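Local coordinates for motility protein B (PDB 3S06) that forms, with MotA, the stator of the flagellar motor and probably anchors it to the cell wall through this periplasmic OmpA-like domain, at residues E19-G24 with E138-T143. Residues are numbered along the deposited sequence; the frame is centred on the assembly and turned at random. Where two conformers were deposited one is given.
Sequences EQIDQG and EIFFST
Phe140 brings the outer end of its ring against Ile21, Gln23 and Gly24. CG lies anti to the backbone N (chi1 176°), which sends the ring across to the hairpin turn. Ile21 CD1 meets Phe140 CE1 obliquely at 4.0 Å. Gln23 comes in at the ring edge, near its plane, with CG 3.9 Å from Phe140 CZ. Its amide plane is turned 64° from the ring, and its NE2 is hydrogen-bonded to Ser142 OG of a second subunit. Arg70 adds a cation-pi contact to the same ring.

The backbones approach at Gly24. Its CA lies 3.2 Å from Phe141 O in a CA-H...O contact and packs obliquely against Phe140 CE1 at 4.0 Å. Water 1 bridges the main chains further on: it donates to Gln23 O at 2.7 Å and accepts from Thr143 N at 3.2 Å.

A type I beta turn from Ile21 to Gly24 is closed by the hydrogen bond from Gly24 N to Ile21 O (3.2 Å). Ile21 N in turn bonds Gly24 O (3.0 Å), making a two-residue hairpin.

The hairpin joins strand 18-21, outermost within this chain, to strand 24-29 and packs its turn on strand 137-142 in the mixed sheet of the periplasmic OmpA-like domain. Strand 24-29 lies between 18-21 and 137-142. Strand 66-74 flanks 137-142 on its other side, and Asp22 in the turn bonds to Leu148 and Ser149 of the second subunit.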
loop_
_atom_site.group_PDB
_atom_site.type_symbol
_atom_site.label_atom_id
_atom_site.label_comp_id
_atom_site.label_asym_id
_atom_site.label_seq_id
_atom_site.Cartn_x
_atom_site.Cartn_y
_atom_site.Cartn_z
ATOM N N GLU A 19 -7.024 13.583 -7.409
ATOM C CA GLU A 19 -6.014 13.463 -6.360
ATOM C C GLU A 19 -5.634 11.993 -6.167
ATOM O O GLU A 19 -6.470 11.110 -6.289
ATOM C CB GLU A 19 -6.507 14.046 -5.023
ATOM C CG GLU A 19 -5.572 13.704 -3.835
ATOM C CD GLU A 19 -5.971 14.262 -2.453
ATOM O OE1 GLU A 19 -7.148 14.617 -2.208
ATOM O OE2 GLU A 19 -5.069 14.335 -1.584
ATOM N N GLN A 20 -4.370 11.734 -5.875
ATOM C CA GLN A 20 -3.933 10.364 -5.609
ATOM C C GLN A 20 -3.528 10.249 -4.146
ATOM O O GLN A 20 -2.818 11.112 -3.621
ATOM C CB GLN A 20 -2.746 9.977 -6.518
ATOM C CG GLN A 20 -2.370 8.498 -6.385
ATOM C CD GLN A 20 -1.276 8.046 -7.355
ATOM O OE1 GLN A 20 -0.368 8.803 -7.684
ATOM N NE2 GLN A 20 -1.375 6.804 -7.802
ATOM N N ILE A 21 -3.979 9.188 -3.480
ATOM C CA ILE A 21 -3.352 8.800 -2.211
ATOM C C ILE A 21 -2.799 7.396 -2.390
ATOM O O ILE A 21 -3.015 6.765 -3.430
ATOM C CB ILE A 21 -4.327 8.912 -1.005
ATOM C CG1 ILE A 21 -5.561 8.018 -1.207
ATOM C CG2 ILE A 21 -4.721 10.381 -0.811
ATOM C CD1 ILE A 21 -6.483 7.972 0.074
ATOM N N ASP A 22 -2.060 6.915 -1.412
ATOM C CA ASP A 22 -1.337 5.670 -1.636
ATOM C C ASP A 22 -2.249 4.460 -1.758
ATOM O O ASP A 22 -1.854 3.469 -2.377
ATOM C CB ASP A 22 -0.204 5.498 -0.626
ATOM C CG ASP A 22 0.828 6.631 -0.742
ATOM O OD1 ASP A 22 0.664 7.502 -1.640
ATOM O OD2 ASP A 22 1.794 6.619 0.019
ATOM N N GLN A 23 -3.480 4.563 -1.243
ATOM C CA GLN A 23 -4.448 3.457 -1.385
ATOM C C GLN A 23 -5.497 3.618 -2.502
ATOM O O GLN A 23 -6.339 2.730 -2.703
ATOM C CB GLN A 23 -5.156 3.195 -0.061
ATOM C CG GLN A 23 -6.112 4.288 0.359
ATOM C CD GLN A 23 -6.699 3.953 1.697
ATOM O OE1 GLN A 23 -7.664 3.190 1.789
ATOM N NE2 GLN A 23 -6.111 4.519 2.758
ATOM N N GLY A 24 -5.476 4.731 -3.233
ATOM C CA GLY A 24 -6.432 4.832 -4.327
ATOM C C GLY A 24 -6.471 6.181 -4.982
ATOM O O GLY A 24 -5.620 7.026 -4.725
ATOM N N GLU A 138 -16.991 13.025 -3.544
ATOM C CA GLU A 138 -15.803 12.401 -4.104
ATOM C C GLU A 138 -16.129 11.061 -4.696
ATOM O O GLU A 138 -17.014 10.358 -4.197
ATOM C CB GLU A 138 -14.789 12.140 -2.978
ATOM C CG GLU A 138 -14.142 13.385 -2.470
ATOM C CD GLU A 138 -13.098 13.124 -1.402
ATOM O OE1 GLU A 138 -12.963 11.964 -0.919
ATOM O OE2 GLU A 138 -12.415 14.107 -1.063
ATOM N N ILE A 139 -15.448 10.698 -5.777
ATOM C CA ILE A 139 -15.533 9.316 -6.219
ATOM C C ILE A 139 -14.167 8.717 -5.930
ATOM O O ILE A 139 -13.136 9.196 -6.415
ATOM C CB ILE A 139 -15.913 9.167 -7.695
ATOM C CG1 ILE A 139 -17.191 9.942 -7.995
ATOM C CG2 ILE A 139 -16.109 7.662 -8.052
ATOM C CD1 ILE A 139 -17.514 9.980 -9.441
ATOM N N PHE A 140 -14.180 7.678 -5.113
ATOM C CA PHE A 140 -12.937 7.074 -4.603
ATOM C C PHE A 140 -12.818 5.682 -5.203
ATOM O O PHE A 140 -13.770 4.872 -5.116
ATOM C CB PHE A 140 -12.989 7.022 -3.074
ATOM C CG PHE A 140 -11.806 6.321 -2.445
ATOM C CD1 PHE A 140 -10.522 6.821 -2.608
ATOM C CD2 PHE A 140 -11.988 5.159 -1.694
ATOM C CE1 PHE A 140 -9.413 6.161 -2.010
ATOM C CE2 PHE A 140 -10.895 4.511 -1.092
ATOM C CZ PHE A 140 -9.600 5.024 -1.278
ATOM N N PHE A 141 -11.671 5.433 -5.837
ATOM C CA PHE A 141 -11.400 4.180 -6.526
ATOM C C PHE A 141 -10.364 3.393 -5.739
ATOM O O PHE A 141 -9.267 3.885 -5.492
ATOM C CB PHE A 141 -10.858 4.448 -7.926
ATOM C CG PHE A 141 -11.800 5.240 -8.795
ATOM C CD1 PHE A 141 -12.622 4.582 -9.705
ATOM C CD2 PHE A 141 -11.847 6.630 -8.719
ATOM C CE1 PHE A 141 -13.499 5.311 -10.524
ATOM C CE2 PHE A 141 -12.712 7.365 -9.524
ATOM C CZ PHE A 141 -13.523 6.706 -10.437
ATOM N N SER A 142 -10.690 2.157 -5.376
ATOM C CA SER A 142 -9.789 1.355 -4.530
ATOM C C SER A 142 -9.949 -0.133 -4.843
ATOM O O SER A 142 -10.703 -0.496 -5.730
ATOM C CB SER A 142 -10.081 1.596 -3.044
ATOM O OG SER A 142 -11.354 1.051 -2.715
ATOM N N THR A 143 -9.183 -0.997 -4.165
ATOM C CA THR A 143 -9.451 -2.442 -4.212
ATOM C C THR A 143 -9.411 -3.001 -2.779
ATOM O O THR A 143 -9.040 -2.288 -1.860
ATOM C CB THR A 143 -8.452 -3.226 -5.114
ATOM O OG1 THR A 143 -7.165 -3.258 -4.486
ATOM C CG2 THR A 143 -8.320 -2.608 -6.520
HETATM O O HOH W 1 -7.113 0.233 -2.024
#